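Local coordinates for putative ABC transporter (Thermobispora bispora, PDB 4PE6), which probably binds a carbohydrate or related small solute for uptake by an ABC transporter, at residues Val139-Val152 with Val197-Ile211. Residues are numbered along the deposited sequence; the frame is centred on the assembly and turned at random.
Sequences VLESIGGKGNVIVV and VLGVLPSVSTVDAVI
Ile211 N donates to Ile150 O, joining neighbouring parallel strands 209-211 and 147-152 in one α/β lobe of this periplasmic-binding-protein fold, and the two side chains leave on opposite faces of the sheet. With CG1 beside its own backbone N (chi1 -68°) and the chain extended beyond, Ile150 carries CD1 to the helix 190-200 side, where it meets Val207 CG2 at 3.9 Å and comes tip to tip with Val200 CG2 at 4.1 Å. Ile211 covers the other face: its side chain slides past Val139 of helix 128-142 in the opposite direction, and crosses Leu140 at about a right angle. Ala209 shares that face, its CB pressed tightly against Val139 CG1 at 3.5 Å. Just before Ala209, Asp208 grips Asn148 twice: OD2 takes Asn148 N through its anti lone pair at 2.8 Å, and Asp208 N donates back to Asn148 O. Replacing Asp208 with an alanine is likely to leave Asn148 N without its carboxylate mate and the backbone there less firmly held. Gly147 has backbone angles that call for glycine, and a CB would also hit Asp208 OD2. The Asn148 amide reaches across to the 205-206 loop, where ND2 donates to Thr206 O at 2.9 Å, the acceptor only 4° out of the amide plane.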
# COMPACT_ATOMS: atom_id res chain seq x y z
N VAL A 139 -7.84 -13.34 11.25
CA VAL A 139 -9.02 -12.68 11.79
C VAL A 139 -10.18 -13.66 11.90
O VAL A 139 -10.86 -13.73 12.93
CB VAL A 139 -9.38 -11.43 10.95
CG1 VAL A 139 -10.75 -10.91 11.30
CG2 VAL A 139 -8.33 -10.35 11.16
N LEU A 140 -10.38 -14.46 10.86
CA LEU A 140 -11.43 -15.46 10.90
C LEU A 140 -11.13 -16.55 11.94
O LEU A 140 -12.05 -17.02 12.62
CB LEU A 140 -11.63 -16.06 9.52
CG LEU A 140 -12.16 -15.02 8.51
CD1 LEU A 140 -12.04 -15.52 7.09
CD2 LEU A 140 -13.60 -14.64 8.82
N GLU A 141 -9.86 -16.94 12.06
CA GLU A 141 -9.48 -17.88 13.10
C GLU A 141 -9.79 -17.31 14.48
O GLU A 141 -10.28 -18.03 15.34
CB GLU A 141 -8.00 -18.27 13.03
CG GLU A 141 -7.64 -19.17 11.87
CD GLU A 141 -8.13 -20.60 12.04
OE1 GLU A 141 -7.84 -21.24 13.08
OE2 GLU A 141 -8.77 -21.10 11.09
N SER A 142 -9.51 -16.03 14.69
CA SER A 142 -9.72 -15.40 16.00
C SER A 142 -11.19 -15.35 16.43
O SER A 142 -11.47 -15.18 17.61
CB SER A 142 -9.14 -13.99 16.04
OG SER A 142 -10.06 -13.05 15.50
N ILE A 143 -12.13 -15.52 15.50
CA ILE A 143 -13.55 -15.57 15.86
C ILE A 143 -14.08 -17.00 15.76
O ILE A 143 -15.29 -17.26 15.66
CB ILE A 143 -14.39 -14.55 15.04
CG1 ILE A 143 -14.39 -14.87 13.55
CG2 ILE A 143 -13.85 -13.14 15.26
CD1 ILE A 143 -15.38 -14.09 12.71
N GLY A 144 -13.16 -17.96 15.79
CA GLY A 144 -13.53 -19.37 15.79
C GLY A 144 -14.18 -19.85 14.50
O GLY A 144 -14.85 -20.87 14.51
N GLY A 145 -13.95 -19.16 13.39
CA GLY A 145 -14.48 -19.59 12.10
C GLY A 145 -15.98 -19.47 11.97
O GLY A 145 -16.59 -20.14 11.14
N LYS A 146 -16.59 -18.61 12.78
CA LYS A 146 -18.02 -18.40 12.70
C LYS A 146 -18.36 -17.00 13.20
O LYS A 146 -17.58 -16.38 13.92
CB LYS A 146 -18.77 -19.43 13.56
CG LYS A 146 -18.57 -19.27 15.05
CD LYS A 146 -19.67 -19.96 15.84
CE LYS A 146 -19.42 -19.87 17.35
NZ LYS A 146 -18.30 -20.76 17.79
N GLY A 147 -19.52 -16.51 12.79
CA GLY A 147 -19.99 -15.21 13.19
C GLY A 147 -20.24 -14.32 12.00
O GLY A 147 -20.32 -14.78 10.85
N ASN A 148 -20.37 -13.02 12.28
CA ASN A 148 -20.71 -12.05 11.27
C ASN A 148 -19.52 -11.12 11.01
O ASN A 148 -18.86 -10.66 11.94
CB ASN A 148 -21.92 -11.22 11.72
CG ASN A 148 -23.17 -12.05 11.87
OD1 ASN A 148 -23.43 -12.98 11.07
ND2 ASN A 148 -23.99 -11.71 12.86
N VAL A 149 -19.26 -10.88 9.74
CA VAL A 149 -18.18 -9.98 9.36
C VAL A 149 -18.59 -8.91 8.37
O VAL A 149 -19.53 -9.09 7.57
CB VAL A 149 -16.97 -10.73 8.78
CG1 VAL A 149 -16.41 -11.71 9.79
CG2 VAL A 149 -17.36 -11.44 7.49
N ILE A 150 -17.85 -7.79 8.42
CA ILE A 150 -17.98 -6.75 7.41
C ILE A 150 -16.68 -6.74 6.60
O ILE A 150 -15.60 -6.81 7.16
CB ILE A 150 -18.22 -5.37 8.05
CG1 ILE A 150 -19.60 -5.33 8.70
CG2 ILE A 150 -18.05 -4.25 7.02
CD1 ILE A 150 -19.91 -4.03 9.42
N VAL A 151 -16.81 -6.68 5.28
CA VAL A 151 -15.66 -6.48 4.40
C VAL A 151 -15.63 -5.02 3.99
O VAL A 151 -16.60 -4.50 3.43
CB VAL A 151 -15.75 -7.37 3.14
CG1 VAL A 151 -14.53 -7.19 2.23
CG2 VAL A 151 -15.90 -8.83 3.53
N VAL A 152 -14.48 -4.39 4.21
CA VAL A 152 -14.24 -3.03 3.78
C VAL A 152 -13.17 -3.06 2.72
O VAL A 152 -12.02 -3.36 3.00
CB VAL A 152 -13.75 -2.13 4.94
CG1 VAL A 152 -13.53 -0.73 4.43
CG2 VAL A 152 -14.71 -2.16 6.13
N VAL A 197 -18.87 2.22 7.42
CA VAL A 197 -19.29 1.23 8.42
C VAL A 197 -20.40 1.79 9.31
O VAL A 197 -21.37 1.11 9.60
CB VAL A 197 -18.09 0.75 9.28
CG1 VAL A 197 -18.54 -0.05 10.50
CG2 VAL A 197 -17.14 -0.09 8.42
N LEU A 198 -20.23 3.03 9.77
CA LEU A 198 -21.24 3.68 10.62
C LEU A 198 -22.60 3.63 9.94
O LEU A 198 -23.63 3.41 10.59
CB LEU A 198 -20.86 5.14 10.89
CG LEU A 198 -21.85 5.95 11.72
CD1 LEU A 198 -21.91 5.36 13.12
CD2 LEU A 198 -21.47 7.43 11.74
N GLY A 199 -22.58 3.84 8.63
CA GLY A 199 -23.76 3.80 7.79
C GLY A 199 -24.54 2.51 7.86
O GLY A 199 -25.77 2.55 7.85
N VAL A 200 -23.86 1.37 7.98
CA VAL A 200 -24.56 0.07 7.96
C VAL A 200 -24.82 -0.56 9.32
O VAL A 200 -25.64 -1.47 9.42
CB VAL A 200 -23.84 -0.97 7.06
CG1 VAL A 200 -23.68 -0.44 5.65
CG2 VAL A 200 -22.49 -1.39 7.65
N LEU A 201 -24.13 -0.12 10.36
CA LEU A 201 -24.26 -0.74 11.68
C LEU A 201 -25.69 -0.86 12.19
O LEU A 201 -26.08 -1.94 12.65
CB LEU A 201 -23.38 -0.02 12.73
CG LEU A 201 -21.88 -0.33 12.63
CD1 LEU A 201 -21.09 0.42 13.69
CD2 LEU A 201 -21.59 -1.82 12.70
N PRO A 202 -26.51 0.21 12.09
CA PRO A 202 -27.89 0.05 12.58
C PRO A 202 -28.68 -1.07 11.87
O PRO A 202 -29.61 -1.62 12.45
CB PRO A 202 -28.52 1.42 12.30
CG PRO A 202 -27.37 2.37 12.19
CD PRO A 202 -26.26 1.56 11.57
N SER A 203 -28.31 -1.43 10.64
CA SER A 203 -29.08 -2.41 9.88
C SER A 203 -28.57 -3.84 10.01
O SER A 203 -29.19 -4.74 9.45
CB SER A 203 -29.08 -2.03 8.40
OG SER A 203 -27.80 -2.24 7.83
N VAL A 204 -27.47 -4.07 10.73
CA VAL A 204 -26.91 -5.42 10.80
C VAL A 204 -26.84 -6.00 12.21
O VAL A 204 -26.88 -5.28 13.20
CB VAL A 204 -25.51 -5.52 10.13
CG1 VAL A 204 -25.61 -5.13 8.66
CG2 VAL A 204 -24.47 -4.67 10.86
N SER A 205 -26.75 -7.34 12.26
CA SER A 205 -26.57 -8.09 13.50
C SER A 205 -25.18 -7.83 14.06
O SER A 205 -24.34 -7.21 13.38
CB SER A 205 -26.70 -9.60 13.25
OG SER A 205 -27.85 -9.93 12.49
N THR A 206 -24.93 -8.33 15.26
CA THR A 206 -23.63 -8.19 15.92
C THR A 206 -22.49 -8.57 14.97
O THR A 206 -22.55 -9.60 14.27
CB THR A 206 -23.55 -9.06 17.18
OG1 THR A 206 -24.72 -8.85 17.98
CG2 THR A 206 -22.30 -8.70 18.01
N VAL A 207 -21.45 -7.75 14.96
CA VAL A 207 -20.33 -7.92 14.03
C VAL A 207 -19.11 -8.39 14.81
O VAL A 207 -18.64 -7.69 15.67
CB VAL A 207 -20.01 -6.59 13.31
CG1 VAL A 207 -18.79 -6.74 12.42
CG2 VAL A 207 -21.22 -6.14 12.49
N ASP A 208 -18.57 -9.55 14.46
CA ASP A 208 -17.42 -10.12 15.17
C ASP A 208 -16.07 -9.65 14.62
O ASP A 208 -15.07 -9.56 15.35
CB ASP A 208 -17.54 -11.63 15.14
CG ASP A 208 -18.85 -12.10 15.75
OD1 ASP A 208 -18.98 -11.93 16.96
OD2 ASP A 208 -19.75 -12.59 15.02
N ALA A 209 -16.04 -9.33 13.34
CA ALA A 209 -14.81 -8.86 12.73
C ALA A 209 -15.08 -7.96 11.54
O ALA A 209 -16.08 -8.11 10.84
CB ALA A 209 -13.95 -10.04 12.29
N VAL A 210 -14.13 -7.06 11.28
CA VAL A 210 -14.15 -6.25 10.09
C VAL A 210 -12.84 -6.40 9.35
O VAL A 210 -11.78 -5.97 9.83
CB VAL A 210 -14.42 -4.78 10.41
CG1 VAL A 210 -14.52 -3.98 9.12
CG2 VAL A 210 -15.69 -4.66 11.24
N ILE A 211 -12.91 -7.05 8.18
CA ILE A 211 -11.76 -7.34 7.36
C ILE A 211 -11.61 -6.21 6.36
O ILE A 211 -12.41 -6.08 5.41
CB ILE A 211 -11.90 -8.69 6.64
CG1 ILE A 211 -12.03 -9.83 7.66
CG2 ILE A 211 -10.70 -8.95 5.75
CD1 ILE A 211 -12.26 -11.20 7.05
O HOH W 1 -10.90 -5.92 2.70